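Local coordinates for protein glutathione transferase (Leptospira interrogans serovar Lai, PDB 3UBK) that binds glutathione and probably transfers it to electrophilic substrates as a glutathione transferase, at residues N13-K17 and E100-D104; K19-E24 and K195-V201; P52-M56 and I67-L71; L136-F142 and L182-Y188. All coordinates share one frame; numbering follows the deposited sequence.

Interaction 1. Residues N13-K17 and E100-D104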
loop_
_atom_site.group_PDB
_atom_site.type_symbol
_atom_site.label_atom_id
_atom_site.label_comp_id
_atom_site.label_asym_id
_atom_site.label_seq_id
_atom_site.Cartn_x
_atom_site.Cartn_y
_atom_site.Cartn_z
ATOM N N ASN A 13 -8.748 11.449 5.053
ATOM C CA ASN A 13 -7.378 11.329 5.536
ATOM C C ASN A 13 -6.337 11.037 4.437
ATOM O O ASN A 13 -5.167 11.422 4.562
ATOM C CB ASN A 13 -7.257 10.363 6.720
ATOM C CG ASN A 13 -8.056 9.089 6.533
ATOM O OD1 ASN A 13 -7.664 8.035 7.037
ATOM N ND2 ASN A 13 -9.173 9.171 5.809
ATOM N N TYR A 14 -6.760 10.376 3.362
ATOM C CA TYR A 14 -5.865 10.132 2.226
ATOM C C TYR A 14 -5.579 11.411 1.440
ATOM O O TYR A 14 -4.470 11.605 0.957
ATOM C CB TYR A 14 -6.421 9.025 1.320
ATOM C CG TYR A 14 -6.392 7.700 2.058
ATOM C CD1 TYR A 14 -7.485 7.271 2.801
ATOM C CD2 TYR A 14 -5.242 6.922 2.075
ATOM C CE1 TYR A 14 -7.445 6.069 3.512
ATOM C CE2 TYR A 14 -5.197 5.722 2.778
ATOM C CZ TYR A 14 -6.305 5.305 3.497
ATOM O OH TYR A 14 -6.271 4.127 4.214
ATOM N N VAL A 15 -6.577 12.279 1.321
ATOM C CA VAL A 15 -6.359 13.602 0.731
ATOM C C VAL A 15 -5.378 14.358 1.618
ATOM O O VAL A 15 -4.393 14.950 1.147
ATOM C CB VAL A 15 -7.707 14.388 0.597
ATOM C CG1 VAL A 15 -7.463 15.847 0.223
ATOM C CG2 VAL A 15 -8.608 13.712 -0.422
ATOM N N ASN A 16 -5.618 14.309 2.921
ATOM C CA ASN A 16 -4.794 15.054 3.849
ATOM C C ASN A 16 -3.362 14.555 3.891
ATOM O O ASN A 16 -2.437 15.352 4.019
ATOM C CB ASN A 16 -5.423 15.079 5.245
ATOM C CG ASN A 16 -6.647 15.953 5.283
ATOM O OD1 ASN A 16 -6.824 16.800 4.411
ATOM N ND2 ASN A 16 -7.507 15.745 6.262
ATOM N N LYS A 17 -3.180 13.239 3.798
ATOM C CA LYS A 17 -1.846 12.666 3.655
ATOM C C LYS A 17 -1.066 13.354 2.510
ATOM O O LYS A 17 0.085 13.761 2.675
ATOM C CB LYS A 17 -1.966 11.156 3.403
ATOM C CG LYS A 17 -0.683 10.440 2.963
ATOM C CD LYS A 17 -1.078 9.018 2.517
ATOM C CE LYS A 17 0.063 8.196 1.976
ATOM N NZ LYS A 17 -0.517 6.967 1.310
ATOM N N GLU A 100 -1.231 2.723 7.605
ATOM C CA GLU A 100 -2.370 2.671 6.693
ATOM C C GLU A 100 -3.067 1.319 6.641
ATOM O O GLU A 100 -4.301 1.243 6.672
ATOM C CB GLU A 100 -1.950 3.056 5.270
ATOM C CG GLU A 100 -1.805 4.526 5.066
ATOM C CD GLU A 100 -1.617 4.882 3.620
ATOM O OE1 GLU A 100 -1.460 3.974 2.779
ATOM O OE2 GLU A 100 -1.622 6.080 3.320
ATOM N N THR A 101 -2.280 0.255 6.531
ATOM C CA THR A 101 -2.836 -1.072 6.262
ATOM C C THR A 101 -3.278 -1.807 7.516
ATOM O O THR A 101 -4.293 -2.495 7.509
ATOM C CB THR A 101 -1.853 -1.948 5.453
ATOM O OG1 THR A 101 -1.482 -1.244 4.262
ATOM C CG2 THR A 101 -2.507 -3.269 5.050
ATOM N N TYR A 102 -2.537 -1.662 8.592
ATOM C CA TYR A 102 -2.814 -2.397 9.794
ATOM C C TYR A 102 -3.471 -1.570 10.886
ATOM O O TYR A 102 -3.877 -2.100 11.882
ATOM C CB TYR A 102 -1.536 -3.028 10.316
ATOM C CG TYR A 102 -0.757 -3.756 9.269
ATOM C CD1 TYR A 102 -1.351 -4.660 8.450
ATOM C CD2 TYR A 102 0.575 -3.537 9.114
ATOM C CE1 TYR A 102 -0.643 -5.313 7.511
ATOM C CE2 TYR A 102 1.281 -4.180 8.191
ATOM C CZ TYR A 102 0.676 -5.056 7.379
ATOM O OH TYR A 102 1.408 -5.693 6.441
ATOM N N LEU A 103 -3.559 -0.269 10.701
ATOM C CA LEU A 103 -4.254 0.579 11.668
ATOM C C LEU A 103 -5.519 1.204 11.104
ATOM O O LEU A 103 -6.585 1.104 11.713
ATOM C CB LEU A 103 -3.335 1.654 12.241
ATOM C CG LEU A 103 -2.206 1.169 13.149
ATOM C CD1 LEU A 103 -1.429 2.355 13.668
ATOM C CD2 LEU A 103 -2.748 0.328 14.312
ATOM N N ASP A 104 -5.414 1.838 9.939
ATOM C CA ASP A 104 -6.556 2.569 9.390
ATOM C C ASP A 104 -7.600 1.705 8.699
ATOM O O ASP A 104 -8.801 1.966 8.813
ATOM C CB ASP A 104 -6.116 3.667 8.421
ATOM C CG ASP A 104 -7.259 4.580 8.045
ATOM O OD1 ASP A 104 -7.795 5.249 8.955
ATOM O OD2 ASP A 104 -7.632 4.616 6.857
#
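Lys17 reaches across from helix 13-25 to Glu100 on helix 86-111, joining the thioredoxin-like N-terminal domain to the all-helical C-terminal domain of the glutathione transferase fold. The two short axes stay 14.3 Å apart, so long side chains do the touching. The tight part is the salt bridge between Lys17 NZ and Glu100 OE2; its modelled length of 2.5 Å is implausibly short, and the exact distance is doubtful. Lys17 is stretched out to its full length, with CG anti to the backbone N (chi1 169°), and meets Glu100, extended beyond CG, at about a right angle.

The other half is looser. Both acids approach the Tyr14 ring obliquely from one side of its plane, Glu100 OE2 3.6 Å from CE2 and Asp104 OD2 3.0 Å from OH, with the carboxylate of Asp104 turned 64° from the ring. Asp104 OD1 is bound by Tyr111 OH. Tyr14 remains partly exposed, whereas Lys17 is buried.

Ser64 is a glutathione-binding residue, and its bond to Lys17 probably places the charge pair in the second shell of that site. Lys17 NZ is thus fixed by the ion pair and by Ser64 OG, while Glu100 OE2 also accepts from His161 NE2.

Interaction 2. Residues K19-E24 and K195-V201. With SO4 (sulfate ion), chain C.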
loop_
_atom_site.group_PDB
_atom_site.type_symbol
_atom_site.label_atom_id
_atom_site.label_comp_id
_atom_site.label_asym_id
_atom_site.label_seq_id
_atom_site.Cartn_x
_atom_site.Cartn_y
_atom_site.Cartn_z
ATOM N N LYS A 19 -1.824 16.255 0.985
ATOM C CA LYS A 19 -1.778 17.690 1.254
ATOM C C LYS A 19 -0.618 18.064 2.187
ATOM O O LYS A 19 0.052 19.089 1.994
ATOM C CB LYS A 19 -3.128 18.087 1.868
ATOM C CG LYS A 19 -3.551 19.503 1.689
ATOM C CD LYS A 19 -5.049 19.632 1.986
ATOM C CE LYS A 19 -5.363 21.029 2.469
ATOM N NZ LYS A 19 -6.822 21.225 2.729
ATOM N N LEU A 20 -0.379 17.243 3.212
ATOM C CA LEU A 20 0.743 17.464 4.109
ATOM C C LEU A 20 2.090 17.514 3.367
ATOM O O LEU A 20 2.968 18.353 3.669
ATOM C CB LEU A 20 0.788 16.367 5.187
ATOM C CG LEU A 20 -0.267 16.427 6.292
ATOM C CD1 LEU A 20 -0.430 15.057 7.017
ATOM C CD2 LEU A 20 0.073 17.544 7.283
ATOM N N GLY A 21 2.263 16.605 2.411
ATOM C CA GLY A 21 3.499 16.542 1.627
ATOM C C GLY A 21 3.647 17.747 0.716
ATOM O O GLY A 21 4.718 18.334 0.639
ATOM N N ILE A 22 2.568 18.118 0.031
ATOM C CA ILE A 22 2.568 19.300 -0.842
ATOM C C ILE A 22 2.904 20.571 -0.050
ATOM O O ILE A 22 3.748 21.374 -0.466
ATOM C CB ILE A 22 1.203 19.466 -1.552
ATOM C CG1 ILE A 22 1.017 18.394 -2.639
ATOM C CG2 ILE A 22 1.055 20.871 -2.181
ATOM C CD1 ILE A 22 -0.448 18.274 -3.186
ATOM N N LEU A 23 2.239 20.753 1.087
ATOM C CA LEU A 23 2.438 21.945 1.914
ATOM C C LEU A 23 3.846 22.013 2.463
ATOM O O LEU A 23 4.453 23.083 2.499
ATOM C CB LEU A 23 1.445 21.963 3.081
ATOM C CG LEU A 23 0.015 22.273 2.638
ATOM C CD1 LEU A 23 -0.964 22.051 3.804
ATOM C CD2 LEU A 23 -0.047 23.718 2.089
ATOM N N GLU A 24 4.369 20.870 2.897
ATOM C CA GLU A 24 5.676 20.863 3.531
ATOM C C GLU A 24 6.810 21.227 2.565
ATOM O O GLU A 24 7.785 21.876 2.974
ATOM C CB GLU A 24 5.936 19.516 4.208
ATOM C CG GLU A 24 7.088 19.559 5.191
ATOM C CD GLU A 24 6.763 20.356 6.462
ATOM O OE1 GLU A 24 5.577 20.658 6.730
ATOM O OE2 GLU A 24 7.706 20.654 7.206
ATOM N N LYS A 195 3.420 23.494 13.519
ATOM C CA LYS A 195 3.884 23.720 12.160
ATOM C C LYS A 195 2.769 24.234 11.274
ATOM O O LYS A 195 1.623 23.788 11.380
ATOM C CB LYS A 195 4.451 22.421 11.570
ATOM C CG LYS A 195 5.740 21.936 12.262
ATOM C CD LYS A 195 6.054 20.474 11.889
ATOM C CE LYS A 195 6.215 20.318 10.376
ATOM N NZ LYS A 195 7.456 21.022 9.933
ATOM N N ALA A 196 3.123 25.142 10.368
ATOM C CA ALA A 196 2.140 25.794 9.490
ATOM C C ALA A 196 1.352 24.834 8.603
ATOM O O ALA A 196 0.143 24.992 8.440
ATOM C CB ALA A 196 2.814 26.859 8.633
ATOM N N GLY A 197 2.043 23.868 8.004
ATOM C CA GLY A 197 1.403 22.900 7.106
ATOM C C GLY A 197 0.413 21.990 7.833
ATOM O O GLY A 197 -0.767 21.942 7.481
ATOM N N PRO A 198 0.883 21.250 8.849
ATOM C CA PRO A 198 -0.067 20.396 9.578
ATOM C C PRO A 198 -1.205 21.195 10.212
ATOM O O PRO A 198 -2.353 20.720 10.228
ATOM C CB PRO A 198 0.815 19.735 10.650
ATOM C CG PRO A 198 2.174 19.649 9.981
ATOM C CD PRO A 198 2.274 20.986 9.248
ATOM N N ALA A 199 -0.909 22.391 10.725
ATOM C CA ALA A 199 -1.973 23.247 11.282
ATOM C C ALA A 199 -3.010 23.591 10.223
ATOM O O ALA A 199 -4.214 23.538 10.487
ATOM C CB ALA A 199 -1.404 24.526 11.919
ATOM N N LEU A 200 -2.553 23.934 9.017
ATOM C CA LEU A 200 -3.472 24.290 7.930
ATOM C C LEU A 200 -4.350 23.096 7.515
ATOM O O LEU A 200 -5.564 23.230 7.286
ATOM C CB LEU A 200 -2.689 24.815 6.717
ATOM C CG LEU A 200 -3.527 25.279 5.524
ATOM C CD1 LEU A 200 -4.399 26.465 5.930
ATOM C CD2 LEU A 200 -2.645 25.649 4.335
ATOM N N VAL A 201 -3.741 21.920 7.430
ATOM C CA VAL A 201 -4.505 20.709 7.123
ATOM C C VAL A 201 -5.623 20.479 8.160
ATOM O O VAL A 201 -6.777 20.215 7.796
ATOM C CB VAL A 201 -3.578 19.478 7.018
ATOM C CG1 VAL A 201 -4.382 18.188 7.083
ATOM C CG2 VAL A 201 -2.758 19.561 5.714
HETATM S S SO4 C . 7.171 25.310 10.107
HETATM O O1 SO4 C . 5.944 26.094 10.148
HETATM O O2 SO4 C . 8.168 26.052 9.338
HETATM O O3 SO4 C . 6.981 24.006 9.468
HETATM O O4 SO4 C . 7.652 25.098 11.472
HETATM O O HOH W 1 -7.147 19.601 5.016
HETATM O O HOH W 2 4.900 23.134 7.845
#
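Leu20 and Leu23 of helix 13-25 pack on the first turns of helix 196-213, a domain-domain interface of the glutathione transferase fold. The short axes lie 8.9 Å apart at 141°, and Leu23 and Gly197 bring their CA atoms to 5.4 Å.

The apolar part centres on Val201 CG2, which touches Leu23 CD1 at 3.6 Å and also meets Leu20 CD2. The same Leu20 methyl rests against Pro198, while Leu23 CD2 touches Leu200 CD2, the two side chains crossing at about a right angle. Gly197 lets the backbones draw close, with Leu23 CB 4.1 Å from its CA.

The ionic part lies at the helix start. Lys195, in the N-cap position, bends at chi3 and chi4 to bring NZ to the syn side of Glu24 OE2 at 2.8 Å, 22° out of the carboxylate plane. NZ also bonds Tyr145 OH and a sulfate, probably from the crystallisation liquor, which Ala196 N holds by a nearly straight bond.

Water bridges both ends. Lys19 NZ, paired with Gln31 and Asp204, reaches Val201 O through one water. The second donates to Glu24 OE1 and to sulfate O3, and accepts from Gly197 N at 3.0 Å.

Interaction 3. Residues P52-M56 and I67-L71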
loop_
_atom_site.group_PDB
_atom_site.type_symbol
_atom_site.label_atom_id
_atom_site.label_comp_id
_atom_site.label_asym_id
_atom_site.label_seq_id
_atom_site.Cartn_x
_atom_site.Cartn_y
_atom_site.Cartn_z
ATOM N N PRO A 52 -7.711 10.822 -2.908
ATOM C CA PRO A 52 -7.406 11.927 -3.818
ATOM C C PRO A 52 -6.996 11.491 -5.220
ATOM O O PRO A 52 -6.552 10.355 -5.437
ATOM C CB PRO A 52 -6.187 12.589 -3.147
ATOM C CG PRO A 52 -5.483 11.438 -2.529
ATOM C CD PRO A 52 -6.607 10.594 -1.958
ATOM N N VAL A 53 -7.143 12.416 -6.162
ATOM C CA VAL A 53 -6.539 12.285 -7.475
ATOM C C VAL A 53 -5.672 13.517 -7.677
ATOM O O VAL A 53 -6.117 14.638 -7.410
ATOM C CB VAL A 53 -7.590 12.251 -8.600
ATOM C CG1 VAL A 53 -6.932 11.966 -9.937
ATOM C CG2 VAL A 53 -8.667 11.210 -8.308
ATOM N N LEU A 54 -4.437 13.317 -8.133
ATOM C CA LEU A 54 -3.571 14.433 -8.493
ATOM C C LEU A 54 -3.653 14.678 -9.989
ATOM O O LEU A 54 -3.549 13.742 -10.801
ATOM C CB LEU A 54 -2.118 14.154 -8.109
ATOM C CG LEU A 54 -1.115 15.295 -8.339
ATOM C CD1 LEU A 54 -1.081 16.206 -7.123
ATOM C CD2 LEU A 54 0.270 14.729 -8.610
ATOM N N GLU A 55 -3.849 15.934 -10.366
ATOM C CA GLU A 55 -3.840 16.294 -11.781
ATOM C C GLU A 55 -2.677 17.238 -12.072
ATOM O O GLU A 55 -2.499 18.247 -11.386
ATOM C CB GLU A 55 -5.167 16.952 -12.178
ATOM C CG GLU A 55 -5.201 17.467 -13.608
ATOM C CD GLU A 55 -6.511 18.182 -13.949
ATOM O OE1 GLU A 55 -7.388 18.261 -13.072
ATOM O OE2 GLU A 55 -6.652 18.671 -15.087
ATOM N N MET A 56 -1.865 16.873 -13.055
ATOM C CA MET A 56 -0.838 17.758 -13.619
ATOM C C MET A 56 -0.804 17.545 -15.124
ATOM O O MET A 56 -0.969 16.421 -15.594
ATOM C CB MET A 56 0.546 17.412 -13.086
ATOM C CG MET A 56 0.857 17.880 -11.701
ATOM S SD MET A 56 2.608 17.624 -11.347
ATOM C CE MET A 56 3.395 18.637 -12.591
ATOM N N ILE A 67 0.899 9.016 -5.719
ATOM C CA ILE A 67 0.964 10.491 -5.780
ATOM C C ILE A 67 2.181 11.058 -5.028
ATOM O O ILE A 67 2.954 11.845 -5.580
ATOM C CB ILE A 67 -0.331 11.146 -5.229
ATOM C CG1 ILE A 67 -1.529 10.861 -6.147
ATOM C CG2 ILE A 67 -0.150 12.663 -5.037
ATOM C CD1 ILE A 67 -2.875 11.154 -5.479
ATOM N N LEU A 68 2.352 10.679 -3.765
ATOM C CA LEU A 68 3.457 11.227 -2.984
ATOM C C LEU A 68 4.838 10.748 -3.462
ATOM O O LEU A 68 5.802 11.494 -3.392
ATOM C CB LEU A 68 3.263 10.973 -1.477
ATOM C CG LEU A 68 2.236 11.943 -0.870
ATOM C CD1 LEU A 68 1.977 11.581 0.578
ATOM C CD2 LEU A 68 2.674 13.410 -0.976
ATOM N N GLU A 69 4.931 9.512 -3.957
ATOM C CA GLU A 69 6.197 9.027 -4.521
ATOM C C GLU A 69 6.519 9.819 -5.787
ATOM O O GLU A 69 7.670 10.160 -6.061
ATOM C CB GLU A 69 6.100 7.528 -4.844
ATOM C CG GLU A 69 5.918 6.653 -3.599
ATOM C CD GLU A 69 7.228 6.138 -3.018
ATOM O OE1 GLU A 69 8.319 6.508 -3.509
ATOM O OE2 GLU A 69 7.164 5.333 -2.068
ATOM N N PHE A 70 5.478 10.128 -6.547
ATOM C CA PHE A 70 5.637 10.907 -7.779
ATOM C C PHE A 70 6.098 12.347 -7.483
ATOM O O PHE A 70 7.088 12.833 -8.055
ATOM C CB PHE A 70 4.311 10.897 -8.548
ATOM C CG PHE A 70 4.257 11.872 -9.693
ATOM C CD1 PHE A 70 4.731 11.511 -10.953
ATOM C CD2 PHE A 70 3.733 13.148 -9.507
ATOM C CE1 PHE A 70 4.681 12.419 -12.030
ATOM C CE2 PHE A 70 3.666 14.063 -10.579
ATOM C CZ PHE A 70 4.145 13.686 -11.846
ATOM N N LEU A 71 5.381 13.022 -6.587
ATOM C CA LEU A 71 5.719 14.393 -6.229
ATOM C C LEU A 71 7.135 14.480 -5.670
ATOM O O LEU A 71 7.859 15.424 -5.968
ATOM C CB LEU A 71 4.724 14.972 -5.211
ATOM C CG LEU A 71 3.345 15.279 -5.783
ATOM C CD1 LEU A 71 2.403 15.711 -4.666
ATOM C CD2 LEU A 71 3.458 16.355 -6.873
#
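Leu54 of strand 53-56 lies against three side chains of helix 64-74: Ile67, Phe70 and Leu71. Its CG is anti to the backbone N (chi1 -176°), which carries the CD2 methyl out over the helix. There CD2 sits 3.9 Å from Phe70 CD2 and 4.0 Å from Leu71 CD2; the leucine and phenylalanine side chains cross at about a right angle. Closer to the backbone, Leu54 CB meets both branches of Ile67, CG1 and CG2.

Ile67 places CG1 anti to its own carbonyl carbon (chi1 -68°) and runs on extended, so that CD1 ends near the start of the strand. This methyl lies 3.8 Å from Leu54 N and 3.9 Å from Pro52 CG, on a proline after a cis peptide bond. Such a cis-proline next to the glutathione site is a hallmark of the thioredoxin-like fold, and Ile51 before it binds glutathione.

At the far end of the strand, chi1 (-77°) and an extended chi2 bring Met56 SD to the edge of the Phe70 ring, in its plane, while the bend at chi3 turns only CE. SD is 3.8 Å from Phe70 CE2, a Met-aromatic contact. Trp87 of the second subunit meets both Met56 and Phe70.

No hydrogen bond crosses, and every touching residue is buried. Within these segments the helix is held to the strand by apolar packing, with the sulfur adding a weakly polar term beside the dimer interface.

Interaction 4. Residues L136-F142 and L182-Y188. With SO4 (sulfate ion), chain E.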
loop_
_atom_site.group_PDB
_atom_site.type_symbol
_atom_site.label_atom_id
_atom_site.label_comp_id
_atom_site.label_asym_id
_atom_site.label_seq_id
_atom_site.Cartn_x
_atom_site.Cartn_y
_atom_site.Cartn_z
ATOM N N LEU A 136 3.927 -0.935 15.419
ATOM C CA LEU A 136 4.342 0.445 15.125
ATOM C C LEU A 136 5.348 0.953 16.151
ATOM O O LEU A 136 6.388 1.500 15.796
ATOM C CB LEU A 136 3.121 1.373 15.061
ATOM C CG LEU A 136 3.363 2.835 14.650
ATOM C CD1 LEU A 136 3.992 2.905 13.261
ATOM C CD2 LEU A 136 2.066 3.630 14.704
ATOM N N GLN A 137 5.050 0.745 17.428
ATOM C CA GLN A 137 5.957 1.168 18.492
ATOM C C GLN A 137 7.392 0.723 18.217
ATOM O O GLN A 137 8.350 1.395 18.589
ATOM C CB GLN A 137 5.471 0.638 19.852
ATOM C CG GLN A 137 6.223 1.197 21.053
ATOM C CD GLN A 137 5.951 2.675 21.274
ATOM O OE1 GLN A 137 4.809 3.081 21.491
ATOM N NE2 GLN A 137 7.001 3.489 21.206
ATOM N N ARG A 138 7.549 -0.409 17.546
ATOM C CA ARG A 138 8.883 -0.946 17.310
ATOM C C ARG A 138 9.728 -0.146 16.308
ATOM O O ARG A 138 10.957 -0.169 16.384
ATOM C CB ARG A 138 8.802 -2.414 16.863
ATOM C CG ARG A 138 8.308 -3.394 17.938
ATOM C CD ARG A 138 8.404 -4.852 17.440
ATOM N NE ARG A 138 7.482 -5.731 18.156
ATOM C CZ ARG A 138 7.852 -6.625 19.071
ATOM N NH1 ARG A 138 9.134 -6.783 19.374
ATOM N NH2 ARG A 138 6.937 -7.372 19.668
ATOM N N VAL A 139 9.090 0.538 15.357
ATOM C CA VAL A 139 9.855 1.218 14.299
ATOM C C VAL A 139 9.873 2.758 14.380
ATOM O O VAL A 139 10.692 3.404 13.714
ATOM C CB VAL A 139 9.419 0.788 12.864
ATOM C CG1 VAL A 139 9.981 -0.588 12.494
ATOM C CG2 VAL A 139 7.921 0.808 12.728
ATOM N N VAL A 140 8.985 3.339 15.186
ATOM C CA VAL A 140 8.908 4.806 15.305
ATOM C C VAL A 140 9.998 5.373 16.202
ATOM O O VAL A 140 10.479 4.695 17.117
ATOM C CB VAL A 140 7.541 5.291 15.825
ATOM C CG1 VAL A 140 6.437 4.850 14.893
ATOM C CG2 VAL A 140 7.296 4.806 17.256
ATOM N N ARG A 141 10.384 6.619 15.932
ATOM C CA ARG A 141 11.429 7.301 16.697
ATOM C C ARG A 141 10.924 8.597 17.361
ATOM O O ARG A 141 11.326 8.928 18.483
ATOM C CB ARG A 141 12.615 7.641 15.794
ATOM C CG ARG A 141 13.508 6.465 15.364
ATOM C CD ARG A 141 14.592 7.037 14.441
ATOM N NE ARG A 141 15.734 6.163 14.200
ATOM C CZ ARG A 141 16.075 5.694 13.002
ATOM N NH1 ARG A 141 15.354 6.008 11.931
ATOM N NH2 ARG A 141 17.137 4.912 12.871
ATOM N N PHE A 142 10.072 9.342 16.659
ATOM C CA PHE A 142 9.516 10.582 17.205
ATOM C C PHE A 142 10.629 11.491 17.706
ATOM O O PHE A 142 10.611 11.906 18.855
ATOM C CB PHE A 142 8.570 10.287 18.379
ATOM C CG PHE A 142 7.260 9.669 17.980
ATOM C CD1 PHE A 142 6.467 10.253 17.007
ATOM C CD2 PHE A 142 6.807 8.501 18.596
ATOM C CE1 PHE A 142 5.254 9.687 16.642
ATOM C CE2 PHE A 142 5.593 7.934 18.242
ATOM C CZ PHE A 142 4.812 8.529 17.267
ATOM N N LEU A 182 0.522 4.023 22.010
ATOM C CA LEU A 182 1.636 4.543 21.206
ATOM C C LEU A 182 2.443 5.618 21.946
ATOM O O LEU A 182 2.084 6.799 21.964
ATOM C CB LEU A 182 1.141 5.083 19.862
ATOM C CG LEU A 182 2.241 5.535 18.888
ATOM C CD1 LEU A 182 3.263 4.439 18.677
ATOM C CD2 LEU A 182 1.643 5.946 17.561
ATOM N N ASN A 183 3.543 5.181 22.543
ATOM C CA ASN A 183 4.463 6.035 23.259
ATOM C C ASN A 183 5.005 7.177 22.395
ATOM O O ASN A 183 5.800 6.941 21.481
ATOM C CB ASN A 183 5.635 5.174 23.719
ATOM C CG ASN A 183 6.164 5.583 25.062
ATOM O OD1 ASN A 183 6.753 6.656 25.216
ATOM N ND2 ASN A 183 5.975 4.717 26.051
ATOM N N GLY A 184 4.590 8.407 22.690
ATOM C CA GLY A 184 5.107 9.574 21.972
ATOM C C GLY A 184 4.102 10.247 21.055
ATOM O O GLY A 184 4.332 11.362 20.574
ATOM N N TRP A 185 2.979 9.584 20.816
ATOM C CA TRP A 185 1.961 10.121 19.916
ATOM C C TRP A 185 1.376 11.490 20.295
ATOM O O TRP A 185 1.164 12.338 19.430
ATOM C CB TRP A 185 0.807 9.141 19.744
ATOM C CG TRP A 185 -0.388 9.816 19.150
ATOM C CD1 TRP A 185 -1.599 10.006 19.743
ATOM C CD2 TRP A 185 -0.475 10.423 17.853
ATOM N NE1 TRP A 185 -2.441 10.679 18.892
ATOM C CE2 TRP A 185 -1.774 10.949 17.726
ATOM C CE3 TRP A 185 0.419 10.570 16.789
ATOM C CZ2 TRP A 185 -2.203 11.617 16.575
ATOM C CZ3 TRP A 185 -0.009 11.226 15.645
ATOM C CH2 TRP A 185 -1.306 11.740 15.546
ATOM N N LYS A 186 1.057 11.688 21.569
ATOM C CA LYS A 186 0.411 12.929 21.963
ATOM C C LYS A 186 1.392 14.078 21.789
ATOM O O LYS A 186 1.039 15.132 21.283
ATOM C CB LYS A 186 -0.093 12.867 23.416
ATOM C CG LYS A 186 -1.276 11.912 23.633
ATOM C CD LYS A 186 -2.449 12.242 22.710
ATOM C CE LYS A 186 -3.678 11.382 23.019
ATOM N NZ LYS A 186 -3.425 9.916 22.872
ATOM N N GLU A 187 2.625 13.858 22.217
ATOM C CA GLU A 187 3.665 14.864 22.110
ATOM C C GLU A 187 3.962 15.188 20.630
ATOM O O GLU A 187 4.113 16.356 20.256
ATOM C CB GLU A 187 4.912 14.371 22.835
ATOM C CG GLU A 187 5.923 15.444 23.177
ATOM C CD GLU A 187 7.091 14.903 23.979
ATOM O OE1 GLU A 187 8.106 15.622 24.130
ATOM O OE2 GLU A 187 6.995 13.750 24.451
ATOM N N TYR A 188 4.010 14.153 19.789
ATOM C CA TYR A 188 4.248 14.332 18.353
ATOM C C TYR A 188 3.119 15.131 17.730
ATOM O O TYR A 188 3.345 16.042 16.939
ATOM C CB TYR A 188 4.367 12.968 17.663
ATOM C CG TYR A 188 4.293 12.998 16.137
ATOM C CD1 TYR A 188 5.414 13.293 15.377
ATOM C CD2 TYR A 188 3.115 12.686 15.474
ATOM C CE1 TYR A 188 5.361 13.293 13.979
ATOM C CE2 TYR A 188 3.047 12.681 14.085
ATOM C CZ TYR A 188 4.174 12.993 13.343
ATOM O OH TYR A 188 4.112 12.993 11.963
HETATM S S SO4 E . 2.258 10.622 24.373
HETATM O O1 SO4 E . 1.612 11.247 25.528
HETATM O O2 SO4 E . 3.210 9.606 24.816
HETATM O O3 SO4 E . 1.235 9.985 23.539
HETATM O O4 SO4 E . 2.982 11.649 23.619
#
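Phe142, just beyond helix 119-139, wedges its ring against the turn that opens helix 185-193, both parts of the all-helical C-terminal domain of the glutathione transferase fold. One face of the ring looks onto the backbone of Gly184, whose O lies over its centre. The edge atom CE1 points over a face of Tyr188, 3.5 Å from CG. The two rings meet obliquely, planes at 49°, and Tyr188 OH is hydrogen-bonded to Asp155 OD1. Leu182 CD2 comes to the edge of the Phe142 ring near its plane; this methyl also touches Leu136 CD2 at 3.7 Å, linking the ring to Leu136.

On the more exposed side, Gln137 folds at chi2 (68°) and turns its amide toward the turn. OE1 accepts from Asn183 N at 2.7 Å, in the carbonyl plane and on a lone pair, though the N-H points well off the line (138°). The amide planes of Gln137 and Asn183 stand almost perpendicular.

Residues 182-185 form a type II beta turn, with Gly184 as the N-cap. Backbone N-H groups here hold a sulfate, probably from the crystallisation liquor: Gly184 N bonds its O2 at 2.8 Å, Lys186 N its O3, and Glu187 N its O4 at 2.6 Å.

In the fold
Interactions 1 and 2 use successive parts of helix 13-25 to join the two domains: interaction 1 near the chain's centre by charge, interaction 2 farther out by aliphatic packing edged with ions and water. They touch where Asn16 meets Val201. Interaction 3, also buried but without a hydrogen bond between its segments, stays inside the N-terminal domain; Pro52 packs against Tyr14 and Val15, and Leu71 against Ile22, tying it to both. Interaction 4 is partly buried within the helical domain and mixes aromatic packing with one hydrogen bond from a backbone N-H to a side-chain amide; Leu136 meets Leu103 of interaction 1. Interactions 3 and 4, about 27 Å apart between centres, both touch the second subunit, and interactions 2 and 4 each hold a sulfate at a helix start.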